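Glycosyl hydrolase family 2, TIM barrel domain protein (Parabacteroides merdae ATCC 43184, PDB 6DXU) probably hydrolyses beta-glucuronides as a glycoside hydrolase family 2 beta-glucuronidase of a human gut bacterium. Local coordinates at residues 64-76 and 85-97. Sequence-based numbering, arbitrary orientation.
Sequences IWQPVTLPHCFNA and NYYEGPGWYKTLL
Lys94, on strand 90-97 of the six-stranded antiparallel sheet of the sugar-binding domain, lies over one face of the indole of Trp65, which just precedes edge strand 66-68; strand 37-41 runs between the two strands. Extended beyond CG, the lysine chain sets Lys94 CD 3.8 Å from the centroid of the six-membered ring of Trp65, a CH-pi contact, and Lys94 NZ 3.9 Å from that of its five-membered ring, a cation-pi contact 10° off the normal. Trp65 CH2 also meets Trp92 CB at 3.6 Å. Cutting Trp65 back to an alanine would probably leave the Lys94 ammonium without its aromatic partner and open a gap beside Trp92 CB. Further along, Tyr93 OH meets the edge of the His72 imidazole in its plane, 2.7 Å from His72 ND1 in a nearly straight hydrogen bond; Leu190 N is a second partner of this hydroxyl. Phe74 CZ rests on Gly91 CA (3.5 Å), and Phe74 CD2 reaches the edge of the Tyr87 ring. With CG anti to its carbonyl carbon (chi1 -51°), Asn75 directs ND2 to a lone pair of Tyr87 O, 2.9 Å away, in the carbonyl plane. Outward, Asp78, a ligand of a bound sodium ion, takes Asn75 ND2 on OD1 and Tyr87 N on OD2.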
# COMPACT_ATOMS: atom_id res chain seq x y z
N ILE D 64 -23.51 16.03 -18.61
CA ILE D 64 -23.38 16.41 -20.01
C ILE D 64 -21.97 16.96 -20.24
O ILE D 64 -21.53 17.87 -19.54
CB ILE D 64 -24.45 17.46 -20.38
CG1 ILE D 64 -25.85 16.85 -20.18
CG2 ILE D 64 -24.25 17.95 -21.84
CD1 ILE D 64 -26.96 17.88 -20.02
N TRP D 65 -21.28 16.41 -21.23
CA TRP D 65 -19.94 16.85 -21.56
C TRP D 65 -20.00 18.01 -22.55
O TRP D 65 -21.00 18.22 -23.22
CB TRP D 65 -19.12 15.68 -22.15
CG TRP D 65 -18.85 14.54 -21.20
CD1 TRP D 65 -19.78 13.80 -20.51
CD2 TRP D 65 -17.57 13.98 -20.86
NE1 TRP D 65 -19.14 12.83 -19.76
CE2 TRP D 65 -17.79 12.93 -19.96
CE3 TRP D 65 -16.25 14.29 -21.23
CZ2 TRP D 65 -16.75 12.16 -19.43
CZ3 TRP D 65 -15.21 13.53 -20.70
CH2 TRP D 65 -15.47 12.48 -19.80
N GLN D 66 -18.91 18.76 -22.64
CA GLN D 66 -18.85 19.91 -23.55
C GLN D 66 -17.94 19.61 -24.72
O GLN D 66 -16.74 19.28 -24.50
CB GLN D 66 -18.34 21.14 -22.81
CG GLN D 66 -17.86 22.26 -23.69
CD GLN D 66 -17.50 23.47 -22.86
OE1 GLN D 66 -17.13 23.34 -21.70
NE2 GLN D 66 -17.42 24.63 -23.52
N PRO D 67 -18.38 19.71 -25.95
CA PRO D 67 -17.46 19.52 -27.07
C PRO D 67 -16.40 20.61 -27.06
O PRO D 67 -16.71 21.78 -26.86
CB PRO D 67 -18.34 19.61 -28.30
CG PRO D 67 -19.62 20.21 -27.80
CD PRO D 67 -19.78 19.91 -26.38
N VAL D 68 -15.13 20.21 -27.25
CA VAL D 68 -14.01 21.14 -27.27
C VAL D 68 -13.05 20.77 -28.39
O VAL D 68 -13.03 19.64 -28.88
CB VAL D 68 -13.26 21.17 -25.91
CG1 VAL D 68 -14.16 21.67 -24.80
CG2 VAL D 68 -12.66 19.80 -25.56
N THR D 69 -12.26 21.76 -28.81
CA THR D 69 -11.12 21.58 -29.70
C THR D 69 -9.86 21.76 -28.87
O THR D 69 -9.74 22.75 -28.15
CB THR D 69 -11.16 22.61 -30.85
OG1 THR D 69 -12.37 22.45 -31.60
CG2 THR D 69 -9.97 22.43 -31.79
N LEU D 70 -8.89 20.82 -29.00
CA LEU D 70 -7.66 20.98 -28.24
C LEU D 70 -6.69 21.89 -29.00
O LEU D 70 -6.77 21.99 -30.23
CB LEU D 70 -7.00 19.62 -27.97
CG LEU D 70 -7.77 18.57 -27.16
CD1 LEU D 70 -6.83 17.38 -26.85
CD2 LEU D 70 -8.32 19.19 -25.90
N PRO D 71 -5.77 22.58 -28.31
CA PRO D 71 -5.55 22.57 -26.86
C PRO D 71 -6.65 23.29 -26.09
O PRO D 71 -7.36 24.13 -26.63
CB PRO D 71 -4.21 23.30 -26.71
CG PRO D 71 -4.17 24.22 -27.88
CD PRO D 71 -4.85 23.48 -29.01
N HIS D 72 -6.80 22.90 -24.83
CA HIS D 72 -7.91 23.34 -23.99
C HIS D 72 -7.41 23.52 -22.57
O HIS D 72 -6.61 22.71 -22.08
CB HIS D 72 -9.04 22.31 -24.01
CG HIS D 72 -10.15 22.63 -23.05
ND1 HIS D 72 -10.22 22.11 -21.78
CD2 HIS D 72 -11.25 23.41 -23.20
CE1 HIS D 72 -11.31 22.55 -21.18
NE2 HIS D 72 -11.95 23.35 -22.02
N CYS D 73 -7.94 24.54 -21.89
CA CYS D 73 -7.60 24.81 -20.50
C CYS D 73 -8.88 24.92 -19.69
O CYS D 73 -9.85 25.57 -20.12
CB CYS D 73 -6.77 26.09 -20.39
SG CYS D 73 -6.32 26.50 -18.70
N PHE D 74 -8.90 24.26 -18.51
CA PHE D 74 -10.06 24.33 -17.62
C PHE D 74 -10.48 25.77 -17.35
O PHE D 74 -11.66 26.03 -17.08
CB PHE D 74 -9.77 23.71 -16.24
CG PHE D 74 -9.47 22.24 -16.23
CD1 PHE D 74 -9.61 21.45 -17.35
CD2 PHE D 74 -9.08 21.63 -15.03
CE1 PHE D 74 -9.34 20.08 -17.29
CE2 PHE D 74 -8.83 20.26 -14.96
CZ PHE D 74 -8.96 19.49 -16.09
N ASN D 75 -9.52 26.69 -17.36
CA ASN D 75 -9.65 28.01 -16.77
C ASN D 75 -9.70 29.12 -17.81
O ASN D 75 -9.37 30.27 -17.49
CB ASN D 75 -8.49 28.23 -15.81
CG ASN D 75 -8.33 27.08 -14.84
OD1 ASN D 75 -7.39 26.29 -14.94
ND2 ASN D 75 -9.26 26.97 -13.91
N ALA D 76 -10.09 28.78 -19.04
CA ALA D 76 -10.10 29.77 -20.12
C ALA D 76 -10.91 30.99 -19.75
O ALA D 76 -10.57 32.12 -20.13
CB ALA D 76 -10.66 29.14 -21.40
N ASN D 85 -13.39 32.09 -7.71
CA ASN D 85 -12.06 31.50 -7.61
C ASN D 85 -11.87 30.55 -8.79
O ASN D 85 -12.73 29.71 -9.05
CB ASN D 85 -11.90 30.70 -6.31
CG ASN D 85 -12.30 31.47 -5.06
OD1 ASN D 85 -11.82 32.57 -4.83
ND2 ASN D 85 -13.15 30.85 -4.21
N TYR D 86 -10.73 30.65 -9.48
CA TYR D 86 -10.51 29.76 -10.61
C TYR D 86 -10.48 28.30 -10.17
O TYR D 86 -10.09 27.97 -9.05
CB TYR D 86 -9.22 30.13 -11.36
CG TYR D 86 -7.89 29.64 -10.80
CD1 TYR D 86 -7.38 30.11 -9.60
CD2 TYR D 86 -7.10 28.74 -11.54
CE1 TYR D 86 -6.12 29.66 -9.11
CE2 TYR D 86 -5.86 28.31 -11.08
CZ TYR D 86 -5.37 28.78 -9.87
OH TYR D 86 -4.12 28.34 -9.44
N TYR D 87 -10.91 27.42 -11.07
CA TYR D 87 -11.11 26.02 -10.73
C TYR D 87 -9.77 25.30 -10.62
O TYR D 87 -8.98 25.29 -11.58
CB TYR D 87 -11.97 25.34 -11.79
CG TYR D 87 -12.17 23.86 -11.54
CD1 TYR D 87 -12.97 23.41 -10.48
CD2 TYR D 87 -11.59 22.90 -12.37
CE1 TYR D 87 -13.17 22.05 -10.26
CE2 TYR D 87 -11.78 21.54 -12.16
CZ TYR D 87 -12.57 21.12 -11.10
OH TYR D 87 -12.76 19.77 -10.89
N GLU D 88 -9.54 24.67 -9.47
CA GLU D 88 -8.39 23.80 -9.25
C GLU D 88 -8.95 22.45 -8.82
O GLU D 88 -9.37 22.27 -7.67
CB GLU D 88 -7.47 24.41 -8.20
CG GLU D 88 -6.73 25.66 -8.71
CD GLU D 88 -5.73 26.19 -7.69
OE1 GLU D 88 -6.11 27.01 -6.83
OE2 GLU D 88 -4.57 25.73 -7.75
N GLY D 89 -8.97 21.49 -9.74
CA GLY D 89 -9.58 20.22 -9.45
C GLY D 89 -9.45 19.30 -10.65
O GLY D 89 -8.74 19.60 -11.61
N PRO D 90 -10.12 18.16 -10.61
CA PRO D 90 -10.04 17.22 -11.72
C PRO D 90 -11.00 17.56 -12.85
O PRO D 90 -12.02 18.23 -12.69
CB PRO D 90 -10.41 15.88 -11.07
CG PRO D 90 -11.30 16.26 -9.91
CD PRO D 90 -10.77 17.58 -9.41
N GLY D 91 -10.63 17.08 -14.03
CA GLY D 91 -11.50 17.18 -15.19
C GLY D 91 -11.10 16.10 -16.17
O GLY D 91 -9.98 15.59 -16.12
N TRP D 92 -12.03 15.75 -17.04
CA TRP D 92 -11.83 14.63 -17.94
C TRP D 92 -11.96 15.05 -19.40
O TRP D 92 -12.74 15.95 -19.73
CB TRP D 92 -12.82 13.53 -17.65
CG TRP D 92 -12.50 12.70 -16.44
CD1 TRP D 92 -12.75 13.01 -15.13
CD2 TRP D 92 -11.88 11.41 -16.44
NE1 TRP D 92 -12.34 11.98 -14.30
CE2 TRP D 92 -11.81 10.98 -15.09
CE3 TRP D 92 -11.41 10.56 -17.45
CZ2 TRP D 92 -11.27 9.76 -14.73
CZ3 TRP D 92 -10.87 9.33 -17.08
CH2 TRP D 92 -10.80 8.95 -15.73
N TYR D 93 -11.22 14.37 -20.27
CA TYR D 93 -11.37 14.50 -21.72
C TYR D 93 -11.62 13.13 -22.31
O TYR D 93 -11.05 12.14 -21.84
CB TYR D 93 -10.10 15.10 -22.37
CG TYR D 93 -9.72 16.48 -21.90
CD1 TYR D 93 -10.18 17.60 -22.56
CD2 TYR D 93 -8.89 16.65 -20.79
CE1 TYR D 93 -9.83 18.88 -22.13
CE2 TYR D 93 -8.54 17.91 -20.36
CZ TYR D 93 -9.00 19.03 -21.04
OH TYR D 93 -8.66 20.30 -20.63
N LYS D 94 -12.43 13.04 -23.35
CA LYS D 94 -12.57 11.77 -24.04
C LYS D 94 -12.67 11.99 -25.54
O LYS D 94 -13.23 13.00 -25.99
CB LYS D 94 -13.78 10.96 -23.55
CG LYS D 94 -15.13 11.59 -23.86
CD LYS D 94 -16.27 10.78 -23.22
CE LYS D 94 -17.62 11.41 -23.58
NZ LYS D 94 -18.77 10.66 -22.99
N THR D 95 -12.15 11.03 -26.29
CA THR D 95 -12.27 11.01 -27.75
C THR D 95 -12.35 9.55 -28.18
O THR D 95 -12.08 8.63 -27.40
CB THR D 95 -11.10 11.75 -28.43
OG1 THR D 95 -11.42 12.01 -29.81
CG2 THR D 95 -9.81 10.93 -28.37
N LEU D 96 -12.73 9.34 -29.43
CA LEU D 96 -12.64 8.03 -30.05
C LEU D 96 -11.53 8.13 -31.09
O LEU D 96 -11.69 8.82 -32.10
CB LEU D 96 -13.98 7.64 -30.67
CG LEU D 96 -15.18 7.56 -29.71
CD1 LEU D 96 -16.48 7.27 -30.44
CD2 LEU D 96 -14.92 6.53 -28.62
N LEU D 97 -10.44 7.40 -30.87
CA LEU D 97 -9.26 7.56 -31.71
C LEU D 97 -9.41 6.70 -32.93
O LEU D 97 -9.68 5.50 -32.82
CB LEU D 97 -7.99 7.13 -30.99
CG LEU D 97 -7.31 8.03 -29.98
CD1 LEU D 97 -6.14 7.25 -29.36
CD2 LEU D 97 -6.81 9.22 -30.75